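Local coordinates for cytochrome C-type biogenesis protein ccmF (Thermus thermophilus, PDB 6ZMQ) that acts as the membrane-bound heme lyase of cytochrome c maturation, binds heme b and probably handles heme on its way to apocytochrome c, at residues T122-L127 against R224-I229; A205-A210 against W290-V295; G252-W257 against A521-Y526. All coordinates share one frame; numbering follows the deposited sequence.

Contact 1. Residues T122-L127 against R224-I229; sequences TLYTLL and RWWTLI. With PTY (phosphatidylethanolamine), chain F.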
loop_
_atom_site.group_PDB
_atom_site.type_symbol
_atom_site.label_atom_id
_atom_site.label_comp_id
_atom_site.label_asym_id
_atom_site.label_seq_id
_atom_site.Cartn_x
_atom_site.Cartn_y
_atom_site.Cartn_z
ATOM N N THR A 122 -10.758 -14.823 -4.483
ATOM C CA THR A 122 -11.872 -15.485 -5.157
ATOM C C THR A 122 -12.856 -14.481 -5.751
ATOM O O THR A 122 -13.431 -14.731 -6.820
ATOM C CB THR A 122 -12.608 -16.425 -4.204
ATOM O OG1 THR A 122 -12.977 -15.723 -3.015
ATOM C CG2 THR A 122 -11.799 -17.683 -3.865
ATOM N N LEU A 123 -13.060 -13.342 -5.070
ATOM C CA LEU A 123 -13.933 -12.295 -5.601
ATOM C C LEU A 123 -13.351 -11.683 -6.870
ATOM O O LEU A 123 -14.069 -11.475 -7.856
ATOM C CB LEU A 123 -14.178 -11.208 -4.547
ATOM C CG LEU A 123 -14.633 -9.824 -5.058
ATOM C CD1 LEU A 123 -16.123 -9.815 -5.411
ATOM C CD2 LEU A 123 -14.302 -8.700 -4.083
ATOM N N TYR A 124 -12.038 -11.409 -6.869
ATOM C CA TYR A 124 -11.407 -10.810 -8.042
ATOM C C TYR A 124 -11.340 -11.798 -9.205
ATOM O O TYR A 124 -11.485 -11.406 -10.374
ATOM C CB TYR A 124 -10.017 -10.300 -7.667
ATOM C CG TYR A 124 -10.005 -8.842 -7.241
ATOM C CD1 TYR A 124 -10.816 -8.399 -6.191
ATOM C CD2 TYR A 124 -9.169 -7.914 -7.862
ATOM C CE1 TYR A 124 -10.798 -7.075 -5.777
ATOM C CE2 TYR A 124 -9.161 -6.575 -7.457
ATOM C CZ TYR A 124 -9.968 -6.174 -6.409
ATOM O OH TYR A 124 -9.971 -4.861 -5.993
ATOM N N THR A 125 -11.180 -13.092 -8.897
ATOM C CA THR A 125 -11.216 -14.116 -9.938
ATOM C C THR A 125 -12.631 -14.270 -10.496
ATOM O O THR A 125 -12.811 -14.513 -11.696
ATOM C CB THR A 125 -10.699 -15.443 -9.376
ATOM O OG1 THR A 125 -9.433 -15.229 -8.745
ATOM C CG2 THR A 125 -10.499 -16.485 -10.480
ATOM N N LEU A 126 -13.647 -14.081 -9.645
ATOM C CA LEU A 126 -15.037 -14.072 -10.104
ATOM C C LEU A 126 -15.334 -12.880 -11.014
ATOM O O LEU A 126 -16.004 -13.030 -12.044
ATOM C CB LEU A 126 -15.992 -14.058 -8.906
ATOM C CG LEU A 126 -17.493 -14.112 -9.243
ATOM C CD1 LEU A 126 -17.831 -15.317 -10.122
ATOM C CD2 LEU A 126 -18.405 -14.040 -8.012
ATOM N N LEU A 127 -14.857 -11.687 -10.640
ATOM C CA LEU A 127 -15.072 -10.480 -11.436
ATOM C C LEU A 127 -14.250 -10.459 -12.718
ATOM O O LEU A 127 -14.605 -9.726 -13.650
ATOM C CB LEU A 127 -14.741 -9.233 -10.610
ATOM C CG LEU A 127 -15.629 -8.976 -9.388
ATOM C CD1 LEU A 127 -15.164 -7.767 -8.573
ATOM C CD2 LEU A 127 -17.096 -8.852 -9.792
ATOM N N ARG A 224 -6.112 -3.120 -17.896
ATOM C CA ARG A 224 -5.539 -1.839 -17.474
ATOM C C ARG A 224 -6.169 -1.292 -16.194
ATOM O O ARG A 224 -5.473 -0.684 -15.363
ATOM C CB ARG A 224 -5.675 -0.869 -18.661
ATOM C CG ARG A 224 -5.548 0.622 -18.399
ATOM C CD ARG A 224 -6.899 1.367 -18.318
ATOM N NE ARG A 224 -6.814 2.831 -18.393
ATOM C CZ ARG A 224 -6.211 3.649 -17.526
ATOM N NH1 ARG A 224 -6.118 4.938 -17.813
ATOM N NH2 ARG A 224 -5.690 3.213 -16.383
ATOM N N TRP A 225 -7.455 -1.565 -15.978
ATOM C CA TRP A 225 -8.146 -0.950 -14.850
ATOM C C TRP A 225 -7.810 -1.664 -13.546
ATOM O O TRP A 225 -7.770 -1.033 -12.485
ATOM C CB TRP A 225 -9.651 -0.917 -15.128
ATOM C CG TRP A 225 -10.050 0.149 -16.166
ATOM C CD1 TRP A 225 -10.776 -0.076 -17.300
ATOM C CD2 TRP A 225 -9.769 1.569 -16.155
ATOM N NE1 TRP A 225 -10.943 1.089 -18.006
ATOM C CE2 TRP A 225 -10.345 2.114 -17.323
ATOM C CE3 TRP A 225 -9.087 2.428 -15.282
ATOM C CZ2 TRP A 225 -10.258 3.469 -17.634
ATOM C CZ3 TRP A 225 -9.012 3.771 -15.597
ATOM C CH2 TRP A 225 -9.586 4.276 -16.762
ATOM N N TRP A 226 -7.529 -2.972 -13.614
ATOM C CA TRP A 226 -7.032 -3.694 -12.442
ATOM C C TRP A 226 -5.636 -3.231 -12.064
ATOM O O TRP A 226 -5.300 -3.182 -10.879
ATOM C CB TRP A 226 -6.996 -5.201 -12.688
ATOM C CG TRP A 226 -8.310 -5.860 -12.665
ATOM C CD1 TRP A 226 -8.956 -6.374 -11.583
ATOM C CD2 TRP A 226 -9.130 -6.145 -13.798
ATOM N NE1 TRP A 226 -10.143 -6.952 -11.969
ATOM C CE2 TRP A 226 -10.276 -6.817 -13.325
ATOM C CE3 TRP A 226 -9.017 -5.876 -15.167
ATOM C CZ2 TRP A 226 -11.302 -7.224 -14.174
ATOM C CZ3 TRP A 226 -10.039 -6.284 -16.010
ATOM C CH2 TRP A 226 -11.165 -6.951 -15.511
ATOM N N THR A 227 -4.814 -2.884 -13.060
ATOM C CA THR A 227 -3.486 -2.342 -12.787
ATOM C C THR A 227 -3.569 -0.984 -12.099
ATOM O O THR A 227 -2.909 -0.767 -11.070
ATOM C CB THR A 227 -2.687 -2.230 -14.087
ATOM O OG1 THR A 227 -3.201 -1.152 -14.882
ATOM C CG2 THR A 227 -2.801 -3.520 -14.880
ATOM N N LEU A 228 -4.428 -0.083 -12.608
ATOM C CA LEU A 228 -4.583 1.230 -11.974
ATOM C C LEU A 228 -5.225 1.124 -10.591
ATOM O O LEU A 228 -4.726 1.729 -9.637
ATOM C CB LEU A 228 -5.408 2.175 -12.853
ATOM C CG LEU A 228 -5.726 3.513 -12.152
ATOM C CD1 LEU A 228 -4.489 4.396 -11.888
ATOM C CD2 LEU A 228 -6.832 4.278 -12.803
ATOM N N ILE A 229 -6.281 0.313 -10.454
ATOM C CA ILE A 229 -6.999 0.163 -9.190
ATOM C C ILE A 229 -6.139 -0.553 -8.146
ATOM O O ILE A 229 -6.154 -0.189 -6.964
ATOM C CB ILE A 229 -8.351 -0.533 -9.469
ATOM C CG1 ILE A 229 -9.411 0.521 -9.835
ATOM C CG2 ILE A 229 -8.799 -1.483 -8.359
ATOM C CD1 ILE A 229 -10.692 -0.010 -10.467
HETATM C C1 PTY F . -12.368 -4.010 -12.523
HETATM C C2 PTY F . -10.117 -2.700 -19.564
HETATM C C3 PTY F . -11.464 -3.276 -19.127
HETATM O O4 PTY F . -12.473 -4.537 -11.232
HETATM C C5 PTY F . -13.723 -3.436 -14.582
HETATM C C6 PTY F . -13.763 -3.955 -13.139
HETATM O O7 PTY F . -14.518 -3.070 -12.355
HETATM C C8 PTY F . -15.804 -3.475 -11.967
HETATM O O10 PTY F . -16.548 -3.962 -12.753
HETATM C C11 PTY F . -16.254 -3.271 -10.516
HETATM C C12 PTY F . -17.563 -4.019 -10.257
HETATM C C13 PTY F . -18.029 -3.871 -8.804
HETATM C C14 PTY F . -18.314 -2.405 -8.474
HETATM C C15 PTY F . -19.145 -2.296 -7.195
HETATM C C16 PTY F . -18.881 -0.929 -6.564
HETATM C C17 PTY F . -19.099 -0.970 -5.048
HETATM C C18 PTY F . -17.802 -0.877 -4.228
HETATM C C19 PTY F . -16.720 0.008 -4.857
HETATM C C20 PTY F . -16.002 0.843 -3.791
HETATM C C21 PTY F . -15.133 -0.031 -2.881
HETATM C C22 PTY F . -14.442 0.859 -1.841
HETATM C C23 PTY F . -13.138 0.242 -1.326
HETATM C C24 PTY F . -13.337 -0.257 0.111
HETATM C C25 PTY F . -12.184 0.211 1.005
HETATM C C26 PTY F . -12.500 -0.064 2.477
HETATM C C27 PTY F . -11.733 0.918 3.361
HETATM C C28 PTY F . -12.523 1.132 4.651
HETATM C C29 PTY F . -12.331 2.558 5.158
HETATM C C30 PTY F . -11.576 -4.016 -10.292
HETATM C C31 PTY F . -11.758 -4.320 -8.802
HETATM O O30 PTY F . -10.660 -3.350 -10.647
HETATM C C32 PTY F . -13.137 -3.944 -8.262
HETATM C C33 PTY F . -13.120 -4.098 -6.739
HETATM C C34 PTY F . -13.761 -2.882 -6.072
HETATM C C35 PTY F . -13.096 -2.662 -4.715
HETATM C C36 PTY F . -13.443 -3.831 -3.789
HETATM C C37 PTY F . -13.499 -3.362 -2.330
HETATM C C38 PTY F . -13.860 -4.517 -1.390
HETATM C C39 PTY F . -13.834 -4.085 0.077
HETATM C C40 PTY F . -14.953 -4.789 0.843
HETATM C C41 PTY F . -15.056 -4.244 2.267
HETATM C C42 PTY F . -16.016 -3.057 2.274
HETATM C C43 PTY F . -17.222 -3.402 3.144
HETATM C C44 PTY F . -17.818 -2.096 3.662
HETATM P P1 PTY F . -12.907 -3.945 -17.033
HETATM O O11 PTY F . -11.597 -3.222 -17.732
HETATM O O12 PTY F . -13.056 -5.326 -17.625
HETATM O O13 PTY F . -14.146 -3.159 -17.392
HETATM O O14 PTY F . -12.731 -4.032 -15.384
HETATM N N1 PTY F . -10.133 -2.487 -21.001
#

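Contact 2. Residues A205-A210 against W290-V295; sequences AYAVAA and WNFAFV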
loop_
_atom_site.group_PDB
_atom_site.type_symbol
_atom_site.label_atom_id
_atom_site.label_comp_id
_atom_site.label_asym_id
_atom_site.label_seq_id
_atom_site.Cartn_x
_atom_site.Cartn_y
_atom_site.Cartn_z
ATOM N N ALA A 205 -1.619 -12.818 -14.188
ATOM C CA ALA A 205 -2.261 -13.969 -14.809
ATOM C C ALA A 205 -2.290 -13.839 -16.318
ATOM O O ALA A 205 -1.746 -14.706 -17.021
ATOM C CB ALA A 205 -3.682 -14.098 -14.261
ATOM N N TYR A 206 -2.756 -12.675 -16.801
ATOM C CA TYR A 206 -2.803 -12.368 -18.229
ATOM C C TYR A 206 -1.413 -12.399 -18.841
ATOM O O TYR A 206 -1.221 -13.005 -19.907
ATOM C CB TYR A 206 -3.456 -11.003 -18.446
ATOM C CG TYR A 206 -4.961 -11.008 -18.670
ATOM C CD1 TYR A 206 -5.844 -11.079 -17.600
ATOM C CD2 TYR A 206 -5.492 -10.887 -19.946
ATOM C CE1 TYR A 206 -7.214 -11.055 -17.788
ATOM C CE2 TYR A 206 -6.862 -10.858 -20.144
ATOM C CZ TYR A 206 -7.716 -10.949 -19.067
ATOM O OH TYR A 206 -9.076 -10.927 -19.264
ATOM N N ALA A 207 -0.415 -11.904 -18.085
ATOM C CA ALA A 207 0.961 -11.879 -18.567
ATOM C C ALA A 207 1.528 -13.278 -18.696
ATOM O O ALA A 207 2.101 -13.620 -19.739
ATOM C CB ALA A 207 1.826 -11.063 -17.634
ATOM N N VAL A 208 1.263 -14.140 -17.703
ATOM C CA VAL A 208 1.750 -15.516 -17.778
ATOM C C VAL A 208 0.907 -16.291 -18.773
ATOM O O VAL A 208 1.390 -17.247 -19.400
ATOM C CB VAL A 208 1.792 -16.087 -16.344
ATOM C CG1 VAL A 208 2.181 -17.560 -16.296
ATOM C CG2 VAL A 208 2.797 -15.301 -15.523
ATOM N N ALA A 209 -0.294 -15.792 -19.051
ATOM C CA ALA A 209 -1.047 -16.280 -20.184
ATOM C C ALA A 209 -0.421 -15.823 -21.493
ATOM O O ALA A 209 -0.175 -16.658 -22.375
ATOM C CB ALA A 209 -2.474 -15.792 -20.047
ATOM N N ALA A 210 -0.064 -14.527 -21.579
ATOM C CA ALA A 210 0.319 -13.904 -22.848
ATOM C C ALA A 210 1.618 -14.478 -23.391
ATOM O O ALA A 210 1.672 -14.907 -24.552
ATOM C CB ALA A 210 0.457 -12.391 -22.677
ATOM N N TRP A 290 9.637 -5.236 -20.703
ATOM C CA TRP A 290 9.692 -4.627 -19.380
ATOM C C TRP A 290 8.349 -4.686 -18.684
ATOM O O TRP A 290 8.299 -4.688 -17.455
ATOM C CB TRP A 290 10.168 -3.181 -19.486
ATOM C CG TRP A 290 11.616 -3.087 -19.824
ATOM C CD1 TRP A 290 12.147 -2.507 -20.936
ATOM C CD2 TRP A 290 12.729 -3.570 -19.050
ATOM N NE1 TRP A 290 13.515 -2.613 -20.917
ATOM C CE2 TRP A 290 13.896 -3.259 -19.770
ATOM C CE3 TRP A 290 12.852 -4.233 -17.819
ATOM C CZ2 TRP A 290 15.165 -3.594 -19.307
ATOM C CZ3 TRP A 290 14.107 -4.564 -17.366
ATOM C CH2 TRP A 290 15.248 -4.241 -18.102
ATOM N N ASN A 291 7.261 -4.766 -19.453
ATOM C CA ASN A 291 5.946 -4.874 -18.847
ATOM C C ASN A 291 5.729 -6.234 -18.226
ATOM O O ASN A 291 5.223 -6.306 -17.100
ATOM C CB ASN A 291 4.860 -4.617 -19.872
ATOM C CG ASN A 291 4.359 -3.237 -19.793
ATOM O OD1 ASN A 291 4.010 -2.786 -18.716
ATOM N ND2 ASN A 291 4.314 -2.537 -20.926
ATOM N N PHE A 292 6.135 -7.299 -18.937
ATOM C CA PHE A 292 6.103 -8.658 -18.400
ATOM C C PHE A 292 6.983 -8.768 -17.156
ATOM O O PHE A 292 6.544 -9.304 -16.119
ATOM C CB PHE A 292 6.580 -9.650 -19.469
ATOM C CG PHE A 292 5.585 -9.920 -20.570
ATOM C CD1 PHE A 292 4.233 -10.081 -20.289
ATOM C CD2 PHE A 292 6.014 -10.070 -21.885
ATOM C CE1 PHE A 292 3.317 -10.351 -21.303
ATOM C CE2 PHE A 292 5.101 -10.299 -22.908
ATOM C CZ PHE A 292 3.746 -10.450 -22.611
ATOM N N ALA A 293 8.203 -8.197 -17.232
ATOM C CA ALA A 293 9.124 -8.169 -16.094
ATOM C C ALA A 293 8.531 -7.423 -14.900
ATOM O O ALA A 293 8.556 -7.924 -13.767
ATOM C CB ALA A 293 10.450 -7.531 -16.514
ATOM N N PHE A 294 7.935 -6.251 -15.148
ATOM C CA PHE A 294 7.454 -5.417 -14.058
ATOM C C PHE A 294 6.195 -5.985 -13.418
ATOM O O PHE A 294 6.031 -5.868 -12.202
ATOM C CB PHE A 294 7.216 -3.986 -14.533
ATOM C CG PHE A 294 8.474 -3.172 -14.653
ATOM C CD1 PHE A 294 9.553 -3.424 -13.821
ATOM C CD2 PHE A 294 8.571 -2.136 -15.577
ATOM C CE1 PHE A 294 10.721 -2.682 -13.925
ATOM C CE2 PHE A 294 9.735 -1.384 -15.686
ATOM C CZ PHE A 294 10.811 -1.661 -14.857
ATOM N N VAL A 295 5.300 -6.605 -14.196
ATOM C CA VAL A 295 4.095 -7.155 -13.574
ATOM C C VAL A 295 4.428 -8.422 -12.784
ATOM O O VAL A 295 3.852 -8.652 -11.711
ATOM C CB VAL A 295 2.964 -7.381 -14.603
ATOM C CG1 VAL A 295 3.302 -8.428 -15.617
ATOM C CG2 VAL A 295 1.618 -7.682 -13.903
#

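Contact 3. Residues G252-W257 against A521-Y526; sequences GGYWAW and AFSQTY. With LMT (dodecyl-beta-D-maltoside), chain D.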
loop_
_atom_site.group_PDB
_atom_site.type_symbol
_atom_site.label_atom_id
_atom_site.label_comp_id
_atom_site.label_asym_id
_atom_site.label_seq_id
_atom_site.Cartn_x
_atom_site.Cartn_y
_atom_site.Cartn_z
ATOM N N GLY A 252 6.549 9.693 16.209
ATOM C CA GLY A 252 7.072 10.952 15.679
ATOM C C GLY A 252 7.678 10.886 14.297
ATOM O O GLY A 252 8.670 11.567 14.027
ATOM N N GLY A 253 7.104 10.090 13.411
ATOM C CA GLY A 253 7.679 9.979 12.086
ATOM C C GLY A 253 6.730 9.267 11.157
ATOM O O GLY A 253 5.983 8.389 11.594
ATOM N N TYR A 254 6.757 9.607 9.872
ATOM C CA TYR A 254 5.841 9.007 8.919
ATOM C C TYR A 254 6.421 7.761 8.270
ATOM O O TYR A 254 5.662 6.931 7.763
ATOM C CB TYR A 254 5.449 10.031 7.839
ATOM C CG TYR A 254 6.581 10.898 7.294
ATOM C CD1 TYR A 254 7.515 10.388 6.389
ATOM C CD2 TYR A 254 6.709 12.226 7.685
ATOM C CE1 TYR A 254 8.542 11.179 5.890
ATOM C CE2 TYR A 254 7.726 13.027 7.189
ATOM C CZ TYR A 254 8.640 12.497 6.297
ATOM O OH TYR A 254 9.654 13.293 5.816
ATOM N N TRP A 255 7.733 7.563 8.349
ATOM C CA TRP A 255 8.386 6.523 7.573
ATOM C C TRP A 255 9.336 5.748 8.464
ATOM O O TRP A 255 10.048 6.331 9.283
ATOM C CB TRP A 255 9.171 7.108 6.399
ATOM C CG TRP A 255 9.488 6.099 5.346
ATOM C CD1 TRP A 255 10.594 5.302 5.270
ATOM C CD2 TRP A 255 8.688 5.785 4.211
ATOM N NE1 TRP A 255 10.523 4.506 4.159
ATOM C CE2 TRP A 255 9.363 4.786 3.489
ATOM C CE3 TRP A 255 7.461 6.248 3.736
ATOM C CZ2 TRP A 255 8.852 4.247 2.321
ATOM C CZ3 TRP A 255 6.960 5.718 2.578
ATOM C CH2 TRP A 255 7.649 4.726 1.883
ATOM N N ALA A 256 9.347 4.433 8.297
ATOM C CA ALA A 256 10.311 3.573 8.959
ATOM C C ALA A 256 11.049 2.769 7.901
ATOM O O ALA A 256 10.444 2.304 6.929
ATOM C CB ALA A 256 9.631 2.646 9.963
ATOM N N TRP A 257 12.359 2.622 8.081
ATOM C CA TRP A 257 13.194 1.886 7.146
ATOM C C TRP A 257 13.520 0.480 7.642
ATOM O O TRP A 257 14.446 -0.154 7.121
ATOM C CB TRP A 257 14.484 2.658 6.874
ATOM C CG TRP A 257 14.367 3.843 5.942
ATOM C CD1 TRP A 257 14.696 5.134 6.233
ATOM C CD2 TRP A 257 13.941 3.841 4.566
ATOM N NE1 TRP A 257 14.487 5.939 5.138
ATOM C CE2 TRP A 257 14.022 5.173 4.103
ATOM C CE3 TRP A 257 13.494 2.850 3.686
ATOM C CZ2 TRP A 257 13.677 5.535 2.801
ATOM C CZ3 TRP A 257 13.146 3.214 2.391
ATOM C CH2 TRP A 257 13.241 4.544 1.964
ATOM N N ALA A 521 11.155 16.626 1.920
ATOM C CA ALA A 521 12.492 17.197 2.091
ATOM C C ALA A 521 12.504 18.308 3.142
ATOM O O ALA A 521 13.462 18.417 3.922
ATOM C CB ALA A 521 13.026 17.696 0.758
ATOM N N PHE A 522 11.420 19.088 3.225
ATOM C CA PHE A 522 11.338 20.149 4.228
ATOM C C PHE A 522 11.158 19.597 5.647
ATOM O O PHE A 522 11.673 20.185 6.610
ATOM C CB PHE A 522 10.213 21.127 3.865
ATOM C CG PHE A 522 10.684 22.322 3.066
ATOM C CD1 PHE A 522 10.720 22.279 1.682
ATOM C CD2 PHE A 522 11.095 23.475 3.707
ATOM C CE1 PHE A 522 11.149 23.369 0.944
ATOM C CE2 PHE A 522 11.528 24.569 2.983
ATOM C CZ PHE A 522 11.553 24.511 1.596
ATOM N N SER A 523 10.426 18.478 5.802
ATOM C CA SER A 523 10.267 17.879 7.129
ATOM C C SER A 523 11.491 17.059 7.535
ATOM O O SER A 523 11.801 16.950 8.729
ATOM C CB SER A 523 9.001 17.024 7.179
ATOM O OG SER A 523 9.038 15.972 6.234
ATOM N N GLN A 524 12.158 16.427 6.565
ATOM C CA GLN A 524 13.371 15.665 6.845
ATOM C C GLN A 524 14.525 16.574 7.248
ATOM O O GLN A 524 15.307 16.237 8.145
ATOM C CB GLN A 524 13.755 14.827 5.623
ATOM C CG GLN A 524 13.068 13.464 5.534
ATOM C CD GLN A 524 13.313 12.593 6.755
ATOM O OE1 GLN A 524 14.431 12.516 7.266
ATOM N NE2 GLN A 524 12.262 11.931 7.227
ATOM N N THR A 525 14.677 17.711 6.562
ATOM C CA THR A 525 15.750 18.639 6.904
ATOM C C THR A 525 15.493 19.321 8.243
ATOM O O THR A 525 16.362 19.343 9.123
ATOM C CB THR A 525 15.926 19.687 5.798
ATOM O OG1 THR A 525 14.652 20.043 5.245
ATOM C CG2 THR A 525 16.831 19.165 4.690
ATOM N N TYR A 526 14.305 19.896 8.407
ATOM C CA TYR A 526 14.079 20.947 9.398
ATOM C C TYR A 526 13.260 20.469 10.591
ATOM O O TYR A 526 12.190 20.993 10.877
ATOM C CB TYR A 526 13.398 22.130 8.732
ATOM C CG TYR A 526 14.363 22.906 7.925
ATOM C CD1 TYR A 526 15.623 23.172 8.440
ATOM C CD2 TYR A 526 14.028 23.404 6.671
ATOM C CE1 TYR A 526 16.533 23.879 7.737
ATOM C CE2 TYR A 526 14.949 24.123 5.941
ATOM C CZ TYR A 526 16.202 24.355 6.495
ATOM O OH TYR A 526 17.171 25.054 5.841
HETATM C C1B LMT D . 14.135 9.344 13.256
HETATM C C2B LMT D . 15.673 9.515 13.477
HETATM C C3B LMT D . 16.078 9.958 14.922
HETATM C C4B LMT D . 14.890 10.306 15.860
HETATM C C5B LMT D . 13.896 9.140 15.727
HETATM C C6B LMT D . 12.775 9.297 16.746
HETATM O O1B LMT D . 13.897 8.447 12.195
HETATM O O2B LMT D . 16.259 8.316 13.162
HETATM O O3B LMT D . 17.008 10.958 14.881
HETATM O "O4'" LMT D . 15.312 10.413 17.167
HETATM O O5B LMT D . 13.373 8.954 14.400
HETATM O O6B LMT D . 13.292 9.270 18.015
HETATM C "C1'" LMT D . 12.922 8.634 8.038
HETATM C "C2'" LMT D . 14.429 8.765 8.429
HETATM C "C3'" LMT D . 14.657 8.296 9.902
HETATM C "C4'" LMT D . 13.677 8.968 10.890
HETATM C "C5'" LMT D . 12.294 8.522 10.351
HETATM C "C6'" LMT D . 11.113 8.789 11.243
HETATM O "O1'" LMT D . 12.648 9.410 6.934
HETATM O "O2'" LMT D . 15.184 7.964 7.613
HETATM O "O3'" LMT D . 15.945 8.516 10.282
HETATM O "O5'" LMT D . 12.070 9.129 9.086
HETATM O "O6'" LMT D . 10.934 10.145 11.215
HETATM C C1 LMT D . 12.637 8.755 5.674
HETATM C C2 LMT D . 11.590 9.462 4.855
HETATM C C3 LMT D . 11.868 9.654 3.392
HETATM C C4 LMT D . 11.410 8.435 2.626
HETATM C C5 LMT D . 11.653 8.645 1.160
HETATM C C6 LMT D . 10.609 8.037 0.269
HETATM C C7 LMT D . 9.227 8.456 0.688
HETATM C C8 LMT D . 8.395 8.696 -0.523
HETATM C C9 LMT D . 7.070 8.011 -0.463
HETATM C C10 LMT D . 6.348 8.279 -1.750
HETATM C C11 LMT D . 4.974 7.703 -1.690
HETATM C C12 LMT D . 4.004 8.535 -2.454
#

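Contact 1. Residues T122-L127 against R224-I229
CD2 of Tyr-124 comes to the edge of the Trp-226 indole, 4.0 Å from CD1 of Trp-226. The two side chains slide past each other in opposite directions. Their ring planes are inclined at 64°, so the pair is oblique. The carbonyl O of Leu-127 comes to the edge of the same indole, 4.2 Å from CZ2 of Trp-226. At the end of the tyrosine side chain, OH of Tyr-124 lies 4.3 Å from CG2 of Ile-229. No hydrogen bond joins the two segments.

The backbones stay well apart, with segment axes 13.2 Å from each other at closest approach. A phosphatidylethanolamine shares the space between them. Its glycerol carbon C1 lies over one face of the Trp-226 indole, offset toward the rim. The phosphate continues along the six-membered ring, with O12 3.3 Å from CH2 of Trp-226. In the acyl chain, C33 is 3.3 Å from OH of Tyr-124. The ester carbonyl oxygen O30 lies 3.3 Å from CD1 of Ile-229. Trp-226 has CG anti to its carbonyl carbon (chi1 -75°), which carries the indole across toward Tyr-124 and along the lipid headgroup.

The lipid thus fits an aromatic and aliphatic pocket between two membrane helices. Two residues before Trp-226, Arg-224 hydrogen-bonds a heme propionate oxygen through NH2. Helix 110-129 and helix 224-247 run roughly antiparallel here, at 151°. Helix 185-213 touches both, through Leu-195 and Val-198 on Tyr-124 and Val-202 on Trp-226. Helix 627-644 packs against Trp-225 and Leu-228.

Contact 2. Residues A205-A210 against W290-V295
The Phe-292 ring meets the methyl of Ala-207 at its edge, near the ring plane, with CD1 of Phe-292 3.7 Å from CB of Ala-207. The methyl of Ala-210 approaches the same ring obliquely, and its CB is 3.8 Å from CE1 of Phe-292. Trp-219, in a loop, stacks on the Phe-292 ring. Leu-344 of helix 325-345 also touches this side chain.

Val-295 adds the next contact, one turn further along its helix. Its CG1 methyl reaches CB of Ala-207 at 3.6 Å. With chi1 at 65°, CG1 sits between the backbone N and the carbonyl carbon and points across to the alanine. The methyl of Ala-207 is therefore shared between a ring edge and a valine branch. Phe-292 has CG anti to its carbonyl carbon (chi1 -74°), which swings the ring toward Ala-207 and Ala-210. An alanine in place of Phe-292 would probably open a gap beside Ala-207 and Ala-210 and deprive Trp-219 of its stacking partner.

The contact is wholly apolar, and all four touching residues are buried. The segment axes come within 9.9 Å, and the CA atoms of Ala-207 and Phe-292 are 6.1 Å apart. The helices cross at a signed angle of -135°. Trp-219 also touches Ala-207 and Val-295, so the loop before helix 224-247 folds over this crossing. This is an apolar helix-helix contact in the bundle of a polytopic membrane protein, joining helices 185-213 and 288-307, both largely within predicted transmembrane spans.

Contact 3. Residues G252-W257 against A521-Y526
Tyr-254 makes the two hydrogen bonds between these segments, and its single hydroxyl serves both. OH of Tyr-254 donates to OG of Ser-523 at 2.8 Å. It also accepts a bond from NE2 of Gln-524 at 3.3 Å. That N-H points fairly well at the oxygen, with an angle of 152°, and the hydroxyl lies close to the amide plane. The ring and amide planes are 84° apart. OG of Ser-523 lies at the edge of the tyrosine ring, near its plane, whereas NE2 of Gln-524 approaches the ring obliquely.

The serine oxygen also bonds to backbone carbonyls about one turn back, at Ala-519 and Ile-520. Gln-524 is bent at chi2 (-57°), which brings its amide back toward Tyr-254. The contact joins the loop between helices 224-247 and 266-284 to the C-terminal end of helix 501-525, which lies largely in a predicted transmembrane span. This tryptophan- and glycine-rich loop matches the WWD region that characterises the heme-handling protein family.

A bound dodecyl maltoside, a detergent, lies beside these polar groups. Gln-524 NE2 gives a weak hydrogen bond to its O5' at 3.4 Å. Carbon C2 of its alkyl chain is 3.6 Å from CE1 of Tyr-254. The chain then runs over one face of the Trp-255 indole, where C4 lies near the rim. Sugar atom O2' meets the Trp-257 ring at its edge, 3.2 Å from CD1 of Trp-257. NE1 of Trp-257 is hydrogen-bonded to OD1 of Asn-406. Met-630 of helix 627-644 touches both Tyr-254 and Ser-523.

How the contacts relate
Contacts 1 and 2 are neighbours, with centres 15 Å apart and nearest atoms about 6 Å apart. They do not touch. Their segments alternate along the chain, and helices 185-213 and 224-247 follow each other in sequence. Contact 3 lies on the opposite side of the chain's centre, about 34 Å from contact 1 and 35 Å from contact 2, between centres. Contact 1 comes nearest the heme site of the three through Arg-224. The side chain of Val-295 in contact 2 is about 11 Å from that of Arg-224. Contacts 1 and 3 each border a different bound phosphatidylethanolamine. Helix 224-247 begins at contact 1 and leads to the loop of contact 3.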